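Local coordinates for deoxycytidylate deaminase (Cyanophage S-TIM5, PDB 4P9E), which probably catalyses the zinc-dependent hydrolytic deamination of dCMP to dUMP, at residues A[30-35]-A[91-96]; A[40-45]-A[77-82]; A[46-51]-A[66-71]; A[70-75]-A[99-104]. All coordinates share one frame; numbering follows the deposited sequence.

Contact 1: residues A[30-35]-A[91-96]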
loop_
_atom_site.group_PDB
_atom_site.type_symbol
_atom_site.label_atom_id
_atom_site.label_comp_id
_atom_site.label_asym_id
_atom_site.label_seq_id
_atom_site.Cartn_x
_atom_site.Cartn_y
_atom_site.Cartn_z
ATOM N N VAL A 30 -4.575 2.959 -29.676
ATOM C CA VAL A 30 -3.946 1.898 -28.891
ATOM C C VAL A 30 -4.566 1.812 -27.499
ATOM O O VAL A 30 -4.891 2.832 -26.878
ATOM C CB VAL A 30 -2.432 2.162 -28.731
ATOM C CG1 VAL A 30 -1.711 0.929 -28.193
ATOM C CG2 VAL A 30 -1.830 2.593 -30.059
ATOM N N GLY A 31 -4.736 0.594 -27.010
ATOM C CA GLY A 31 -5.199 0.397 -25.654
ATOM C C GLY A 31 -4.231 -0.497 -24.924
ATOM O O GLY A 31 -3.601 -1.346 -25.531
ATOM N N ALA A 32 -4.095 -0.298 -23.620
ATOM C CA ALA A 32 -3.294 -1.203 -22.794
ATOM C C ALA A 32 -4.013 -1.519 -21.479
ATOM O O ALA A 32 -4.834 -0.743 -21.011
ATOM C CB ALA A 32 -1.891 -0.634 -22.537
ATOM N N ILE A 33 -3.696 -2.679 -20.914
ATOM C CA ILE A 33 -4.311 -3.203 -19.696
ATOM C C ILE A 33 -3.219 -3.880 -18.878
ATOM O O ILE A 33 -2.497 -4.718 -19.402
ATOM C CB ILE A 33 -5.381 -4.255 -20.046
ATOM C CG1 ILE A 33 -6.654 -3.568 -20.498
ATOM C CG2 ILE A 33 -5.731 -5.099 -18.868
ATOM C CD1 ILE A 33 -7.325 -2.808 -19.403
ATOM N N VAL A 34 -3.079 -3.502 -17.608
ATOM C CA VAL A 34 -2.177 -4.217 -16.707
ATOM C C VAL A 34 -2.932 -5.269 -15.894
ATOM O O VAL A 34 -3.976 -4.994 -15.307
ATOM C CB VAL A 34 -1.351 -3.265 -15.801
ATOM C CG1 VAL A 34 -0.568 -4.057 -14.765
ATOM C CG2 VAL A 34 -0.382 -2.449 -16.651
ATOM N N VAL A 35 -2.420 -6.493 -15.897
ATOM C CA VAL A 35 -3.044 -7.567 -15.140
ATOM C C VAL A 35 -2.043 -8.218 -14.200
ATOM O O VAL A 35 -0.909 -8.481 -14.573
ATOM C CB VAL A 35 -3.677 -8.630 -16.062
ATOM C CG1 VAL A 35 -4.351 -9.711 -15.234
ATOM C CG2 VAL A 35 -4.676 -7.979 -17.007
ATOM N N LEU A 91 1.257 -7.153 -19.329
ATOM C CA LEU A 91 0.678 -6.098 -20.119
ATOM C C LEU A 91 -0.092 -6.664 -21.316
ATOM O O LEU A 91 0.486 -7.372 -22.129
ATOM C CB LEU A 91 1.812 -5.229 -20.619
ATOM C CG LEU A 91 1.388 -3.993 -21.385
ATOM C CD1 LEU A 91 0.519 -3.121 -20.489
ATOM C CD2 LEU A 91 2.634 -3.268 -21.830
ATOM N N PHE A 92 -1.389 -6.377 -21.421
ATOM C CA PHE A 92 -2.112 -6.640 -22.667
ATOM C C PHE A 92 -2.238 -5.351 -23.449
ATOM O O PHE A 92 -2.885 -4.411 -23.017
ATOM C CB PHE A 92 -3.507 -7.197 -22.429
ATOM C CG PHE A 92 -3.513 -8.569 -21.868
ATOM C CD1 PHE A 92 -3.783 -9.656 -22.676
ATOM C CD2 PHE A 92 -3.240 -8.789 -20.529
ATOM C CE1 PHE A 92 -3.785 -10.927 -22.148
ATOM C CE2 PHE A 92 -3.239 -10.059 -20.015
ATOM C CZ PHE A 92 -3.510 -11.123 -20.821
ATOM N N CYS A 93 -1.621 -5.302 -24.616
ATOM C CA CYS A 93 -1.746 -4.129 -25.438
ATOM C C CYS A 93 -2.341 -4.491 -26.818
ATOM O O CYS A 93 -2.162 -5.607 -27.301
ATOM C CB CYS A 93 -0.380 -3.441 -25.544
ATOM S SG CYS A 93 -0.473 -1.715 -26.109
ATOM N N THR A 94 -3.081 -3.576 -27.430
ATOM C CA THR A 94 -3.528 -3.787 -28.804
ATOM C C THR A 94 -2.348 -3.821 -29.769
ATOM O O THR A 94 -2.389 -4.507 -30.774
ATOM C CB THR A 94 -4.519 -2.704 -29.287
ATOM O OG1 THR A 94 -3.961 -1.404 -29.085
ATOM C CG2 THR A 94 -5.836 -2.805 -28.547
ATOM N N HIS A 95 -1.293 -3.086 -29.455
ATOM C CA HIS A 95 -0.142 -3.037 -30.334
ATOM C C HIS A 95 1.154 -3.421 -29.662
ATOM O O HIS A 95 1.316 -3.219 -28.470
ATOM C CB HIS A 95 0.001 -1.655 -30.943
ATOM C CG HIS A 95 -1.120 -1.293 -31.864
ATOM N ND1 HIS A 95 -2.389 -1.011 -31.408
ATOM C CD2 HIS A 95 -1.165 -1.205 -33.210
ATOM C CE1 HIS A 95 -3.168 -0.744 -32.441
ATOM N NE2 HIS A 95 -2.453 -0.845 -33.545
ATOM N N SER A 96 2.047 -4.017 -30.448
ATOM C CA SER A 96 3.451 -4.164 -30.104
ATOM C C SER A 96 3.950 -2.792 -29.639
ATOM O O SER A 96 3.564 -1.781 -30.214
ATOM C CB SER A 96 4.215 -4.679 -31.339
ATOM O OG SER A 96 5.528 -4.143 -31.466
#
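The Phe92 ring meets strand 31-35 in two ways: the carbonyl oxygen of Ile33 lies at its edge, near the ring plane, and Val35 CG2 approaches obliquely, 3.9 Å from Phe92 CD2. The His95 imidazole takes Val30 CG1 obliquely, while Thr94 OG1 sits in plane at its edge, hydrogen-bonded to His95 ND1 (2.8 Å). That same hydroxyl oxygen accepts the N-H of Gly31 at 3.0 Å, an almost straight bond of 164°. With chi1 at 53°, OG1 is tucked between the backbone N and carbonyl carbon of Thr94, where it can serve both partners. Ile33 and Phe92 form the antiparallel hydrogen-bonded pair, with Phe92 N reaching Ile33 O at 2.8 Å; Thr94 N closes on Gly31 O. On the face carrying Ala32, Val34, Leu91 and Cys93, Leu91 CD1 lies 4.0 Å from both Ala32 CB and Val34 CG2. These are central strands of the sheet, flanked by strands 39-45 and 112-115. Helix 71-80 packs on the Ala32–Leu91 face through Ala71 and Glu72, and helix 6-20 covers the side of Ile33 and Val35, where Phe92 also stacks on Tyr114.

Contact 2: residues A[40-45]-A[77-82]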
loop_
_atom_site.group_PDB
_atom_site.type_symbol
_atom_site.label_atom_id
_atom_site.label_comp_id
_atom_site.label_asym_id
_atom_site.label_seq_id
_atom_site.Cartn_x
_atom_site.Cartn_y
_atom_site.Cartn_z
ATOM N N ILE A 40 -7.237 -6.838 -13.083
ATOM C CA ILE A 40 -6.841 -5.630 -13.804
ATOM C C ILE A 40 -6.425 -4.566 -12.796
ATOM O O ILE A 40 -7.110 -4.356 -11.807
ATOM C CB ILE A 40 -8.001 -5.058 -14.644
ATOM C CG1 ILE A 40 -8.537 -6.108 -15.602
ATOM C CG2 ILE A 40 -7.559 -3.822 -15.416
ATOM C CD1 ILE A 40 -9.731 -5.627 -16.370
ATOM N N LEU A 41 -5.307 -3.900 -13.041
ATOM C CA LEU A 41 -4.842 -2.880 -12.119
ATOM C C LEU A 41 -4.784 -1.506 -12.753
ATOM O O LEU A 41 -4.799 -0.507 -12.059
ATOM C CB LEU A 41 -3.468 -3.240 -11.573
ATOM C CG LEU A 41 -3.367 -4.592 -10.892
ATOM C CD1 LEU A 41 -1.932 -4.786 -10.485
ATOM C CD2 LEU A 41 -4.337 -4.727 -9.710
ATOM N N ALA A 42 -4.712 -1.453 -14.070
ATOM C CA ALA A 42 -4.576 -0.186 -14.776
ATOM C C ALA A 42 -4.987 -0.357 -16.224
ATOM O O ALA A 42 -4.889 -1.449 -16.790
ATOM C CB ALA A 42 -3.130 0.329 -14.706
ATOM N N HIS A 43 -5.444 0.731 -16.822
ATOM C CA HIS A 43 -5.742 0.748 -18.240
ATOM C C HIS A 43 -5.216 2.051 -18.807
ATOM O O HIS A 43 -4.842 2.949 -18.067
ATOM C CB HIS A 43 -7.238 0.589 -18.480
ATOM C CG HIS A 43 -8.067 1.637 -17.815
ATOM N ND1 HIS A 43 -8.630 2.684 -18.503
ATOM C CD2 HIS A 43 -8.410 1.802 -16.518
ATOM C CE1 HIS A 43 -9.297 3.457 -17.658
ATOM N NE2 HIS A 43 -9.177 2.939 -16.453
ATOM N N GLY A 44 -5.169 2.150 -20.120
ATOM C CA GLY A 44 -4.525 3.277 -20.740
ATOM C C GLY A 44 -4.759 3.279 -22.228
ATOM O O GLY A 44 -4.963 2.246 -22.858
ATOM N N TRP A 45 -4.740 4.470 -22.792
ATOM C CA TRP A 45 -4.877 4.592 -24.211
ATOM C C TRP A 45 -4.024 5.743 -24.698
ATOM O O TRP A 45 -3.396 6.455 -23.917
ATOM C CB TRP A 45 -6.346 4.757 -24.607
ATOM C CG TRP A 45 -7.025 5.959 -24.003
ATOM C CD1 TRP A 45 -6.986 7.240 -24.471
ATOM C CD2 TRP A 45 -7.848 5.991 -22.824
ATOM N NE1 TRP A 45 -7.722 8.059 -23.668
ATOM C CE2 TRP A 45 -8.262 7.330 -22.651
ATOM C CE3 TRP A 45 -8.266 5.023 -21.901
ATOM C CZ2 TRP A 45 -9.079 7.728 -21.586
ATOM C CZ3 TRP A 45 -9.082 5.418 -20.843
ATOM C CH2 TRP A 45 -9.481 6.759 -20.696
ATOM N N VAL A 77 1.982 5.230 -15.836
ATOM C CA VAL A 77 1.782 6.368 -14.947
ATOM C C VAL A 77 0.673 6.096 -13.918
ATOM O O VAL A 77 0.796 6.465 -12.755
ATOM C CB VAL A 77 1.558 7.692 -15.740
ATOM C CG1 VAL A 77 0.784 8.713 -14.922
ATOM C CG2 VAL A 77 2.899 8.262 -16.199
ATOM N N LYS A 78 -0.390 5.425 -14.335
ATOM C CA LYS A 78 -1.424 5.030 -13.381
ATOM C C LYS A 78 -0.895 4.084 -12.311
ATOM O O LYS A 78 -1.291 4.193 -11.150
ATOM C CB LYS A 78 -2.642 4.426 -14.083
ATOM C CG LYS A 78 -3.536 5.461 -14.683
ATOM C CD LYS A 78 -4.617 4.864 -15.540
ATOM C CE LYS A 78 -5.338 5.961 -16.321
ATOM N NZ LYS A 78 -6.396 5.417 -17.202
ATOM N N MET A 79 -0.009 3.170 -12.697
ATOM C CA MET A 79 0.639 2.273 -11.746
ATOM C C MET A 79 1.497 3.025 -10.761
ATOM O O MET A 79 1.551 2.658 -9.614
ATOM C CB MET A 79 1.488 1.205 -12.439
ATOM C CG MET A 79 0.677 0.156 -13.155
ATOM S SD MET A 79 -0.651 -0.511 -12.140
ATOM C CE MET A 79 0.217 -1.580 -11.004
ATOM N N ALA A 80 2.172 4.071 -11.212
ATOM C CA ALA A 80 2.940 4.924 -10.317
ATOM C C ALA A 80 2.077 5.661 -9.283
ATOM O O ALA A 80 2.549 5.964 -8.201
ATOM C CB ALA A 80 3.770 5.889 -11.105
ATOM N N LYS A 81 0.819 5.938 -9.602
ATOM C CA LYS A 81 -0.099 6.566 -8.641
ATOM C C LYS A 81 -0.937 5.547 -7.879
ATOM O O LYS A 81 -1.743 5.912 -7.026
ATOM C CB LYS A 81 -1.035 7.559 -9.325
ATOM C CG LYS A 81 -0.328 8.608 -10.129
ATOM C CD LYS A 81 -1.306 9.593 -10.735
ATOM C CE LYS A 81 -2.197 8.927 -11.749
ATOM N NZ LYS A 81 -2.880 9.921 -12.659
ATOM N N SER A 82 -0.762 4.275 -8.215
ATOM C CA SER A 82 -1.448 3.178 -7.548
ATOM C C SER A 82 -0.662 2.809 -6.291
ATOM O O SER A 82 0.443 3.266 -6.101
ATOM C CB SER A 82 -1.523 1.984 -8.510
ATOM O OG SER A 82 -2.032 0.816 -7.897
#
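Lys78 is the first residue of helix 77-80 to touch the strand, reaching His43 and Ala42, and makes the polar part of the contact. Its chain is fully extended beyond CG (chi2 172°, chi3 -170°), which carries the ammonium group along the strand to His43. There NZ donates to the backbone oxygen of His43, 3.0 Å from Lys78 NZ. It comes from above the carbonyl plane, 51° out of it, and not along a lone pair. The same nitrogen stands over one face of the His43 imidazole, offset toward the rim, with CE1 of His43 its nearest ring atom at 3.5 Å. Nearer the helix backbone, Lys78 CB faces Ala42 CB at 4.2 Å. Met79 follows and makes the apolar part. Its bent chain turns the thioether toward the strand, so that SD rests 3.7 Å from Ala42 CB and the terminal methyl CE lies 3.9 Å from Leu41 CD1. The residues that follow, Ala80 and Lys81, pack against a second subunit, and Lys81 NZ bonds to the backbone oxygen of Gln107 of that subunit. The chemistry divides by residue, Met79 hydrophobic and Lys78 polar. His43 and Lys78 belong to the dCMP and dTTP site of other structures of this protein; here, with no nucleotide bound, the Lys78 ammonium is held by His43 O and by Gly38 O of a third subunit.

Contact 3: residues A[46-51]-A[66-71]. With ZN (zinc ion), chain B.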
loop_
_atom_site.group_PDB
_atom_site.type_symbol
_atom_site.label_atom_id
_atom_site.label_comp_id
_atom_site.label_asym_id
_atom_site.label_seq_id
_atom_site.Cartn_x
_atom_site.Cartn_y
_atom_site.Cartn_z
ATOM N N ASN A 46 -3.901 5.910 -26.001
ATOM C CA ASN A 46 -2.982 6.934 -26.468
ATOM C C ASN A 46 -3.641 8.297 -26.626
ATOM O O ASN A 46 -4.782 8.401 -27.053
ATOM C CB ASN A 46 -2.231 6.495 -27.730
ATOM C CG ASN A 46 -3.138 6.298 -28.904
ATOM O OD1 ASN A 46 -4.346 6.170 -28.754
ATOM N ND2 ASN A 46 -2.562 6.278 -30.092
ATOM N N GLY A 47 -2.921 9.344 -26.252
ATOM C CA GLY A 47 -3.457 10.680 -26.343
ATOM C C GLY A 47 -2.729 11.712 -25.517
ATOM O O GLY A 47 -1.690 11.451 -24.928
ATOM N N THR A 48 -3.303 12.904 -25.487
ATOM C CA THR A 48 -2.736 14.051 -24.784
ATOM C C THR A 48 -3.057 14.016 -23.293
ATOM O O THR A 48 -4.077 13.451 -22.878
ATOM C CB THR A 48 -3.274 15.385 -25.358
ATOM O OG1 THR A 48 -4.667 15.532 -25.035
ATOM C CG2 THR A 48 -3.081 15.428 -26.858
ATOM N N PRO A 49 -2.190 14.646 -22.511
ATOM C CA PRO A 49 -2.287 14.643 -21.055
ATOM C C PRO A 49 -3.526 15.375 -20.595
ATOM O O PRO A 49 -4.002 16.263 -21.289
ATOM C CB PRO A 49 -1.039 15.409 -20.633
ATOM C CG PRO A 49 -0.069 15.127 -21.698
ATOM C CD PRO A 49 -0.851 15.048 -22.968
ATOM N N SER A 50 -4.133 14.949 -19.412
ATOM C CA SER A 50 -5.347 15.540 -18.890
ATOM C C SER A 50 -5.121 17.023 -18.666
ATOM O O SER A 50 -4.235 17.416 -17.909
ATOM C CB SER A 50 -5.737 14.854 -17.588
ATOM O OG SER A 50 -6.057 13.493 -17.827
ATOM N N GLY A 51 -5.972 17.841 -19.278
ATOM C CA GLY A 51 -5.874 19.288 -19.177
ATOM C C GLY A 51 -5.035 19.956 -20.249
ATOM O O GLY A 51 -4.866 21.168 -20.255
ATOM N N PRO A 66 4.392 15.622 -30.145
ATOM C CA PRO A 66 5.358 15.027 -29.216
ATOM C C PRO A 66 4.816 14.915 -27.794
ATOM O O PRO A 66 5.426 14.244 -26.953
ATOM C CB PRO A 66 6.525 16.022 -29.247
ATOM C CG PRO A 66 5.883 17.316 -29.551
ATOM C CD PRO A 66 4.806 16.977 -30.548
ATOM N N PHE A 67 3.682 15.554 -27.527
ATOM C CA PHE A 67 3.130 15.537 -26.175
ATOM C C PHE A 67 1.995 14.540 -25.915
ATOM O O PHE A 67 1.402 14.533 -24.840
ATOM C CB PHE A 67 2.807 16.952 -25.688
ATOM C CG PHE A 67 4.043 17.749 -25.377
ATOM C CD1 PHE A 67 4.708 17.578 -24.166
ATOM C CD2 PHE A 67 4.584 18.618 -26.317
ATOM C CE1 PHE A 67 5.871 18.285 -23.888
ATOM C CE2 PHE A 67 5.747 19.332 -26.040
ATOM C CZ PHE A 67 6.389 19.164 -24.822
ATOM N N VAL A 68 1.722 13.668 -26.878
ATOM C CA VAL A 68 0.774 12.600 -26.627
ATOM C C VAL A 68 1.483 11.381 -26.039
ATOM O O VAL A 68 2.563 10.989 -26.478
ATOM C CB VAL A 68 -0.082 12.251 -27.878
ATOM C CG1 VAL A 68 0.057 13.329 -28.921
ATOM C CG2 VAL A 68 0.284 10.893 -28.444
ATOM N N LEU A 69 0.874 10.815 -25.005
ATOM C CA LEU A 69 1.391 9.626 -24.347
ATOM C C LEU A 69 0.888 8.373 -25.044
ATOM O O LEU A 69 -0.246 8.328 -25.509
ATOM C CB LEU A 69 0.920 9.597 -22.891
ATOM C CG LEU A 69 1.178 10.896 -22.146
ATOM C CD1 LEU A 69 -0.117 11.431 -21.545
ATOM C CD2 LEU A 69 2.222 10.672 -21.095
ATOM N N HIS A 70 1.735 7.354 -25.107
ATOM C CA HIS A 70 1.316 6.062 -25.605
ATOM C C HIS A 70 0.468 5.401 -24.534
ATOM O O HIS A 70 0.549 5.763 -23.363
ATOM C CB HIS A 70 2.528 5.210 -25.932
ATOM C CG HIS A 70 3.373 5.775 -27.029
ATOM N ND1 HIS A 70 4.585 5.229 -27.387
ATOM C CD2 HIS A 70 3.175 6.828 -27.851
ATOM C CE1 HIS A 70 5.106 5.936 -28.376
ATOM N NE2 HIS A 70 4.269 6.906 -28.677
ATOM N N ALA A 71 -0.350 4.444 -24.945
ATOM C CA ALA A 71 -1.217 3.710 -24.039
ATOM C C ALA A 71 -0.422 3.095 -22.885
ATOM O O ALA A 71 -0.882 3.061 -21.745
ATOM C CB ALA A 71 -1.953 2.622 -24.805
HETATM ZN ZN ZN B . 5.409 3.460 -27.141
HETATM O O HOH W 1 3.787 1.823 -27.968
#
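Gly47 and Leu69 form a single antiparallel beta bridge between two segments that otherwise have no regular secondary structure, and Gly47 does so with backbone angles (phi 162°, psi -173°) that suit a residue without a side chain. Both bonds of a hydrogen-bonded pair are made: Gly47 N gives its hydrogen to Leu69 O at 3.0 Å, and Leu69 N returns one to Gly47 O at 2.6 Å. Beyond the bridge, carbon groups pack on the partner's backbone oxygens, with one apolar pair, Pro49 and Leu69. Pro49 crosses Leu69 at an angle, its CG 3.7 Å from Leu69 CD1, and the isopropyl group of Val68 lies beside the Gly47 carbonyl, with Val68 CB 3.5 Å from Gly47 O. At the other end Asn46 CB leans on Leu69 O at 3.5 Å. The amide of Asn46 leads away from this contact, chi1 at 64° turning it to the loop before strand 31-36, where OD1 accepts from Ser23 OG and ND2 donates to Met28 O. A second subunit packs against both segments: its Leu131 meets Pro49, its Val127 Phe67, and its Gln107 side chain bonds to Ser50 N. Gly47 and Thr48 bind dCMP and dTTP in other structures of this protein, and Asn46 and Ala71 bind dTMP. The bridge therefore ties the nucleotide-binding loop to the segment that carries His70, whose ND1 binds the zinc ion at 2.0 Å; His70 is the N-cap residue of helix 71-80 and first residue of the His-Ala-Glu signature of zinc-dependent cytidine and deoxycytidylate deaminases.

Contact 4: residues A[70-75]-A[99-104]. With ZN (zinc ion), chain B.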
loop_
_atom_site.group_PDB
_atom_site.type_symbol
_atom_site.label_atom_id
_atom_site.label_comp_id
_atom_site.label_asym_id
_atom_site.label_seq_id
_atom_site.Cartn_x
_atom_site.Cartn_y
_atom_site.Cartn_z
ATOM N N HIS A 70 1.735 7.354 -25.107
ATOM C CA HIS A 70 1.316 6.062 -25.605
ATOM C C HIS A 70 0.468 5.401 -24.534
ATOM O O HIS A 70 0.549 5.763 -23.363
ATOM C CB HIS A 70 2.528 5.210 -25.932
ATOM C CG HIS A 70 3.373 5.775 -27.029
ATOM N ND1 HIS A 70 4.585 5.229 -27.387
ATOM C CD2 HIS A 70 3.175 6.828 -27.851
ATOM C CE1 HIS A 70 5.106 5.936 -28.376
ATOM N NE2 HIS A 70 4.269 6.906 -28.677
ATOM N N ALA A 71 -0.350 4.444 -24.945
ATOM C CA ALA A 71 -1.217 3.710 -24.039
ATOM C C ALA A 71 -0.422 3.095 -22.885
ATOM O O ALA A 71 -0.882 3.061 -21.745
ATOM C CB ALA A 71 -1.953 2.622 -24.805
ATOM N N GLU A 72 0.777 2.611 -23.198
ATOM C CA GLU A 72 1.614 1.942 -22.218
ATOM C C GLU A 72 2.148 2.956 -21.214
ATOM O O GLU A 72 2.191 2.686 -20.021
ATOM C CB GLU A 72 2.773 1.187 -22.900
ATOM C CG GLU A 72 2.377 0.172 -23.986
ATOM C CD GLU A 72 2.260 0.791 -25.382
ATOM O OE1 GLU A 72 1.746 1.931 -25.516
ATOM O OE2 GLU A 72 2.676 0.122 -26.356
ATOM N N GLN A 73 2.559 4.125 -21.694
ATOM C CA GLN A 73 2.894 5.243 -20.817
ATOM C C GLN A 73 1.768 5.646 -19.836
ATOM O O GLN A 73 2.020 5.885 -18.655
ATOM C CB GLN A 73 3.359 6.433 -21.643
ATOM C CG GLN A 73 4.764 6.241 -22.153
ATOM C CD GLN A 73 5.121 7.143 -23.326
ATOM O OE1 GLN A 73 4.349 8.012 -23.725
ATOM N NE2 GLN A 73 6.303 6.917 -23.898
ATOM N N ASN A 74 0.534 5.696 -20.325
ATOM C CA ASN A 74 -0.610 5.958 -19.457
ATOM C C ASN A 74 -0.850 4.901 -18.372
ATOM O O ASN A 74 -1.036 5.230 -17.193
ATOM C CB ASN A 74 -1.871 6.173 -20.280
ATOM C CG ASN A 74 -2.080 7.619 -20.632
ATOM O OD1 ASN A 74 -1.801 8.507 -19.824
ATOM N ND2 ASN A 74 -2.567 7.875 -21.839
ATOM N N ALA A 75 -0.843 3.639 -18.770
ATOM C CA ALA A 75 -0.974 2.556 -17.817
ATOM C C ALA A 75 0.124 2.629 -16.743
ATOM O O ALA A 75 -0.156 2.608 -15.543
ATOM C CB ALA A 75 -0.952 1.205 -18.543
ATOM N N PRO A 99 10.105 1.318 -28.973
ATOM C CA PRO A 99 11.291 1.148 -28.130
ATOM C C PRO A 99 11.242 1.907 -26.795
ATOM O O PRO A 99 11.769 1.380 -25.821
ATOM C CB PRO A 99 12.421 1.686 -29.017
ATOM C CG PRO A 99 11.954 1.426 -30.384
ATOM C CD PRO A 99 10.482 1.706 -30.347
ATOM N N ASP A 100 10.628 3.092 -26.751
ATOM C CA ASP A 100 10.576 3.897 -25.525
ATOM C C ASP A 100 9.675 3.267 -24.455
ATOM O O ASP A 100 9.950 3.354 -23.254
ATOM C CB ASP A 100 10.096 5.327 -25.814
ATOM C CG ASP A 100 10.925 6.029 -26.896
ATOM O OD1 ASP A 100 12.154 5.753 -26.990
ATOM O OD2 ASP A 100 10.339 6.853 -27.653
ATOM N N CYS A 101 8.592 2.645 -24.895
ATOM C CA CYS A 101 7.741 1.946 -23.965
ATOM C C CYS A 101 8.417 0.650 -23.531
ATOM O O CYS A 101 8.403 0.293 -22.359
ATOM C CB CYS A 101 6.360 1.711 -24.576
ATOM S SG CYS A 101 5.430 3.256 -24.853
ATOM N N SER A 102 9.054 -0.032 -24.469
ATOM C CA SER A 102 9.784 -1.254 -24.155
ATOM C C SER A 102 10.833 -1.141 -23.038
ATOM O O SER A 102 10.877 -1.997 -22.163
ATOM C CB SER A 102 10.415 -1.816 -25.421
ATOM O OG SER A 102 9.402 -2.228 -26.317
ATOM N N LYS A 103 11.662 -0.096 -23.065
ATOM C CA LYS A 103 12.655 0.152 -22.021
ATOM C C LYS A 103 12.010 0.170 -20.652
ATOM O O LYS A 103 12.576 -0.315 -19.667
ATOM C CB LYS A 103 13.280 1.540 -22.166
ATOM C CG LYS A 103 13.994 1.863 -23.437
ATOM C CD LYS A 103 14.551 3.305 -23.389
ATOM C CE LYS A 103 13.482 4.351 -23.122
ATOM N NZ LYS A 103 13.908 5.700 -23.582
ATOM N N MET A 104 10.839 0.797 -20.596
ATOM C CA MET A 104 10.200 1.101 -19.328
ATOM C C MET A 104 9.468 -0.109 -18.792
ATOM O O MET A 104 9.526 -0.415 -17.594
ATOM C CB MET A 104 9.253 2.282 -19.487
ATOM C CG MET A 104 9.973 3.577 -19.825
ATOM S SD MET A 104 8.991 5.039 -19.435
ATOM C CE MET A 104 8.009 5.190 -20.915
HETATM ZN ZN ZN B . 5.409 3.460 -27.141
HETATM O O HOH W 1 3.787 1.823 -27.968
#
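Helix 71-75, preceded by His70, and helix 99-104 run in nearly the same direction, their axes 30° apart and 9.8 Å from each other at closest, and both have their N-terminal ends at the zinc ion. Glu72 and Cys101 have the nearest CA atoms across the gap. His70 holds the metal through ND1 and Cys101 through SG, the sulfur 2.3 Å from the zinc ion; it lies at the edge of the His70 ring, not over its face. Cys98 supplies another ligand and a water completes the set at 2.5 Å from the zinc ion. Glu72 is bent at chi2 (88°), which folds its carboxylate back toward the metal: the water donates to Glu72 OE2 at 2.6 Å, while Glu72 CB touches Cys101 SG at 3.9 Å. Gln73 works on both sides. Its OE1 accepts the backbone N-H of the N-cap residue His70 at 3.0 Å, from above the amide's carbonyl plane, and its CG meets the terminal methyl CE of Met104 at 3.6 Å. In the assembly Met104 also packs on Met104 of the second subunit. The chemistry is that of a deaminase zinc centre with a histidine, two cysteines and a water. Glu72, the predicted proton donor, is placed to steer that water, which is consistent with its activation for attack on the cytosine ring. The N-terminal end of helix 99-107 probably adds a favourable field for the metal-bound sulfurs, and Gln73, by holding the His70 backbone, acts as a second-shell residue.

Contacts 3 and 4 meet at the zinc ion, sharing His70 and Ala71, whereas contact 2 lies farther along helix 71-80, in the nucleotide site, about 12 Å from contact 4, centre to centre. Contact 1 is the sheet floor beneath that helix, its centre about 10 Å from that of contact 4, with Cys93 SG 3.7 Å from Glu72 OE2; the side chain of Val30 is about 8 Å from the zinc ion. The sheet carries on into contact 2, where Ala32 N meets Gly44 O at 2.8 Å. Ala71 CB packs on contacts 1 and 2 alike, and Trp45 O bonds to Asn74 ND2, joining the nucleotide-binding strand to helix 71-80.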